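Local atomic coordinates of putative translation initiation inhibitor (Salmonella typhimurium, PDB entry 3GTZ), a protein that is of unknown function but belongs to the RutC (YjgF-like) family and may inhibit translation initiation. Residues A[17-31]-A[43-55]. Numbering follows the deposited sequence.
Sequences VVIYNNTLWYTGVPE and NTLAQIDAVLEKQ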
# COMPACT_ATOMS: atom_id res chain seq x y z
N VAL A 17 -9.00 -10.34 8.15
CA VAL A 17 -7.95 -9.69 8.96
C VAL A 17 -6.72 -10.60 9.09
O VAL A 17 -6.86 -11.79 9.24
CB VAL A 17 -8.48 -9.34 10.38
CG1 VAL A 17 -7.60 -8.32 11.03
CG2 VAL A 17 -9.92 -8.82 10.29
N VAL A 18 -5.52 -10.04 8.99
CA VAL A 18 -4.33 -10.81 9.22
C VAL A 18 -3.51 -10.16 10.31
O VAL A 18 -3.39 -8.96 10.35
CB VAL A 18 -3.48 -10.90 7.96
CG1 VAL A 18 -2.13 -11.54 8.29
CG2 VAL A 18 -4.24 -11.69 6.88
N ILE A 19 -2.93 -10.96 11.20
CA ILE A 19 -2.16 -10.45 12.32
C ILE A 19 -0.84 -11.18 12.34
O ILE A 19 -0.82 -12.40 12.35
CB ILE A 19 -2.88 -10.69 13.63
CG1 ILE A 19 -4.22 -9.95 13.64
CG2 ILE A 19 -2.02 -10.20 14.79
CD1 ILE A 19 -5.26 -10.56 14.54
N TYR A 20 0.25 -10.43 12.35
CA TYR A 20 1.58 -11.02 12.35
C TYR A 20 2.56 -10.01 12.90
O TYR A 20 2.45 -8.82 12.60
CB TYR A 20 2.01 -11.43 10.93
CG TYR A 20 3.46 -11.92 10.76
CD1 TYR A 20 3.83 -13.21 11.10
CD2 TYR A 20 4.45 -11.11 10.17
CE1 TYR A 20 5.13 -13.67 10.89
CE2 TYR A 20 5.77 -11.57 10.00
CZ TYR A 20 6.09 -12.84 10.34
OH TYR A 20 7.38 -13.32 10.15
N ASN A 21 3.53 -10.50 13.67
CA ASN A 21 4.61 -9.67 14.19
C ASN A 21 4.06 -8.39 14.86
O ASN A 21 4.50 -7.30 14.56
CB ASN A 21 5.53 -9.32 13.04
CG ASN A 21 6.85 -8.80 13.49
OD1 ASN A 21 7.24 -9.01 14.61
ND2 ASN A 21 7.53 -8.12 12.62
N ASN A 22 3.03 -8.55 15.70
CA ASN A 22 2.40 -7.45 16.42
C ASN A 22 1.82 -6.37 15.52
O ASN A 22 1.75 -5.20 15.92
CB ASN A 22 3.38 -6.85 17.45
CG ASN A 22 4.04 -7.93 18.30
OD1 ASN A 22 5.24 -8.15 18.23
ND2 ASN A 22 3.23 -8.67 19.03
N THR A 23 1.41 -6.78 14.33
CA THR A 23 0.91 -5.89 13.30
C THR A 23 -0.31 -6.53 12.68
O THR A 23 -0.41 -7.73 12.61
CB THR A 23 1.97 -5.66 12.24
OG1 THR A 23 3.23 -5.38 12.88
CG2 THR A 23 1.59 -4.53 11.32
N LEU A 24 -1.25 -5.71 12.27
CA LEU A 24 -2.56 -6.15 11.84
C LEU A 24 -2.84 -5.41 10.55
O LEU A 24 -2.61 -4.18 10.46
CB LEU A 24 -3.62 -5.78 12.89
CG LEU A 24 -5.09 -6.10 12.55
CD1 LEU A 24 -6.00 -6.27 13.82
CD2 LEU A 24 -5.66 -5.04 11.61
N TRP A 25 -3.32 -6.15 9.56
CA TRP A 25 -3.63 -5.61 8.24
C TRP A 25 -5.10 -5.90 7.97
O TRP A 25 -5.60 -7.00 8.33
CB TRP A 25 -2.85 -6.33 7.19
CG TRP A 25 -1.43 -5.99 7.05
CD1 TRP A 25 -0.88 -5.13 6.13
CD2 TRP A 25 -0.34 -6.57 7.76
NE1 TRP A 25 0.48 -5.10 6.26
CE2 TRP A 25 0.85 -5.98 7.25
CE3 TRP A 25 -0.24 -7.50 8.78
CZ2 TRP A 25 2.13 -6.30 7.73
CZ3 TRP A 25 1.05 -7.82 9.30
CH2 TRP A 25 2.21 -7.23 8.76
N TYR A 26 -5.76 -4.96 7.31
CA TYR A 26 -7.19 -5.03 7.06
C TYR A 26 -7.58 -4.02 6.02
O TYR A 26 -7.01 -2.96 5.97
CB TYR A 26 -7.94 -4.67 8.35
CG TYR A 26 -9.44 -4.57 8.21
CD1 TYR A 26 -10.21 -5.72 8.03
CD2 TYR A 26 -10.09 -3.34 8.30
CE1 TYR A 26 -11.59 -5.65 7.92
CE2 TYR A 26 -11.48 -3.26 8.16
CZ TYR A 26 -12.23 -4.42 7.99
OH TYR A 26 -13.62 -4.37 7.90
N THR A 27 -8.62 -4.33 5.26
CA THR A 27 -9.17 -3.44 4.27
C THR A 27 -10.66 -3.30 4.52
O THR A 27 -11.38 -4.28 4.48
CB THR A 27 -8.92 -3.97 2.83
OG1 THR A 27 -7.58 -3.64 2.41
CG2 THR A 27 -9.93 -3.35 1.83
N GLY A 28 -11.15 -2.10 4.76
CA GLY A 28 -12.56 -1.94 5.01
C GLY A 28 -13.26 -1.56 3.73
O GLY A 28 -12.77 -0.73 2.97
N VAL A 29 -14.39 -2.21 3.49
CA VAL A 29 -15.21 -1.92 2.35
C VAL A 29 -16.63 -1.64 2.83
O VAL A 29 -17.03 -2.12 3.90
CB VAL A 29 -15.17 -3.08 1.33
CG1 VAL A 29 -13.74 -3.54 1.12
CG2 VAL A 29 -16.02 -4.24 1.81
N PRO A 30 -17.40 -0.85 2.06
CA PRO A 30 -18.74 -0.47 2.51
C PRO A 30 -19.78 -1.61 2.63
O PRO A 30 -19.69 -2.63 1.94
CB PRO A 30 -19.17 0.56 1.47
CG PRO A 30 -17.91 1.00 0.81
CD PRO A 30 -17.06 -0.20 0.79
N GLU A 31 -20.75 -1.43 3.54
CA GLU A 31 -21.84 -2.40 3.71
C GLU A 31 -23.07 -1.99 2.90
O GLU A 31 -23.63 -2.80 2.18
CB GLU A 31 -22.21 -2.55 5.19
CG GLU A 31 -21.46 -3.70 5.90
CD GLU A 31 -21.45 -3.57 7.45
OE1 GLU A 31 -22.03 -2.59 7.99
OE2 GLU A 31 -20.84 -4.47 8.11
N ASN A 43 -19.37 4.52 8.14
CA ASN A 43 -19.68 3.12 8.39
C ASN A 43 -18.41 2.26 8.31
O ASN A 43 -18.24 1.35 9.11
CB ASN A 43 -20.69 2.68 7.35
CG ASN A 43 -21.45 1.42 7.72
OD1 ASN A 43 -20.91 0.46 8.20
ND2 ASN A 43 -22.75 1.42 7.41
N THR A 44 -17.52 2.58 7.38
CA THR A 44 -16.33 1.78 7.25
C THR A 44 -15.38 2.03 8.39
O THR A 44 -14.74 1.10 8.86
CB THR A 44 -15.61 1.97 5.92
OG1 THR A 44 -16.57 1.86 4.88
CG2 THR A 44 -14.54 0.88 5.71
N LEU A 45 -15.31 3.26 8.87
CA LEU A 45 -14.51 3.55 10.05
C LEU A 45 -15.07 2.85 11.27
O LEU A 45 -14.30 2.41 12.11
CB LEU A 45 -14.44 5.03 10.25
CG LEU A 45 -13.68 5.79 9.15
CD1 LEU A 45 -13.86 7.27 9.38
CD2 LEU A 45 -12.23 5.43 9.20
N ALA A 46 -16.40 2.73 11.38
CA ALA A 46 -17.04 1.92 12.47
C ALA A 46 -16.68 0.46 12.40
O ALA A 46 -16.45 -0.13 13.46
CB ALA A 46 -18.56 2.08 12.50
N GLN A 47 -16.60 -0.13 11.20
CA GLN A 47 -16.16 -1.55 11.04
C GLN A 47 -14.71 -1.77 11.47
O GLN A 47 -14.39 -2.77 12.12
CB GLN A 47 -16.24 -2.04 9.61
CG GLN A 47 -17.63 -2.20 9.01
CD GLN A 47 -17.56 -2.41 7.45
OE1 GLN A 47 -16.93 -3.38 6.96
NE2 GLN A 47 -18.16 -1.48 6.68
N ILE A 48 -13.86 -0.84 11.07
CA ILE A 48 -12.47 -0.85 11.44
C ILE A 48 -12.31 -0.89 12.97
O ILE A 48 -11.62 -1.78 13.49
CB ILE A 48 -11.72 0.33 10.85
CG1 ILE A 48 -11.60 0.17 9.33
CG2 ILE A 48 -10.34 0.43 11.50
CD1 ILE A 48 -10.98 1.36 8.62
N ASP A 49 -12.96 0.03 13.68
CA ASP A 49 -12.99 -0.01 15.15
C ASP A 49 -13.35 -1.41 15.69
O ASP A 49 -12.61 -1.99 16.49
CB ASP A 49 -13.99 0.99 15.71
CG ASP A 49 -13.66 2.41 15.34
OD1 ASP A 49 -12.56 2.66 14.81
OD2 ASP A 49 -14.53 3.27 15.56
N ALA A 50 -14.46 -1.94 15.21
CA ALA A 50 -14.96 -3.23 15.67
C ALA A 50 -13.93 -4.33 15.48
O ALA A 50 -13.68 -5.10 16.40
CB ALA A 50 -16.25 -3.59 14.93
N VAL A 51 -13.33 -4.36 14.28
CA VAL A 51 -12.24 -5.27 13.95
C VAL A 51 -11.06 -5.05 14.87
O VAL A 51 -10.54 -6.01 15.37
CB VAL A 51 -11.77 -5.06 12.45
CG1 VAL A 51 -10.30 -5.38 12.26
CG2 VAL A 51 -12.66 -5.85 11.49
N LEU A 52 -10.62 -3.81 15.10
CA LEU A 52 -9.48 -3.55 15.97
C LEU A 52 -9.75 -3.97 17.42
O LEU A 52 -8.86 -4.51 18.08
CB LEU A 52 -9.03 -2.08 15.92
CG LEU A 52 -8.43 -1.53 14.62
CD1 LEU A 52 -8.26 -0.03 14.71
CD2 LEU A 52 -7.10 -2.19 14.35
N GLU A 53 -10.96 -3.77 17.92
CA GLU A 53 -11.19 -4.09 19.34
C GLU A 53 -11.46 -5.57 19.61
O GLU A 53 -11.12 -6.08 20.67
CB GLU A 53 -12.13 -3.09 20.09
CG GLU A 53 -13.46 -2.72 19.49
CD GLU A 53 -13.76 -1.20 19.64
OE1 GLU A 53 -12.80 -0.43 19.81
OE2 GLU A 53 -14.95 -0.78 19.56
N LYS A 54 -11.95 -6.28 18.61
CA LYS A 54 -12.11 -7.72 18.71
C LYS A 54 -10.74 -8.36 18.99
O LYS A 54 -10.68 -9.39 19.65
CB LYS A 54 -12.77 -8.28 17.44
CG LYS A 54 -12.99 -9.80 17.39
CD LYS A 54 -14.45 -10.20 17.69
CE LYS A 54 -14.61 -11.77 17.86
NZ LYS A 54 -15.92 -12.24 18.51
N GLN A 55 -9.66 -7.73 18.50
CA GLN A 55 -8.28 -8.19 18.70
C GLN A 55 -7.57 -7.50 19.87
O GLN A 55 -6.35 -7.62 20.06
CB GLN A 55 -7.45 -7.96 17.42
CG GLN A 55 -7.96 -8.73 16.21
CD GLN A 55 -8.25 -10.18 16.55
OE1 GLN A 55 -7.45 -10.83 17.22
NE2 GLN A 55 -9.38 -10.67 16.13
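Gln47, on helix 37-54, reaches to the chain that leaves strand 23-28. Gln47 CB lies 3.9 Å from Tyr26 OH. Gln47 CG comes next, with Glu31 OE2 4.0 Å away. Beyond it the chain runs extended (chi2 168°) and brings the amide to the backbone of Val29. There Gln47 NE2 donates a hydrogen bond to Val29 O, 3.1 Å long and somewhat bent. Val29 O lies near the plane of the Gln47 amide, whereas Gln47 NE2 is tilted from the plane of the Val29 carbonyl. Gln47 OE1 sits 3.6 Å from Tyr26 OH, with the amide turned 81° from the phenol ring. The Glu31 carboxylate comes from the opposite direction and stacks almost parallel on the amide.

The Tyr26 ring extends from strand 23-28 to the helix. Val51 CG2 makes a CH-pi contact over its face, 4.1 Å from the Tyr26 ring centroid, and Ile48 CG1 packs at the ring edge. Val51 CG1 meets Val17 CG2 tip to tip. Gln55 packs its CG against Leu24 CD1 and Ile19 CD1. At Gly28 the helix comes close, and Thr44 CG2 rests 3.4 Å from Gly28 C. Thr44 OG1 is hydrogen-bonded to Gln40 O in its own helix.

The helix thus runs roughly antiparallel to strand 23-28 across one sheet face, the alpha/beta packing of the YjgF-like fold. Apolar packing fills the middle, while the polar side chains lie toward both ends.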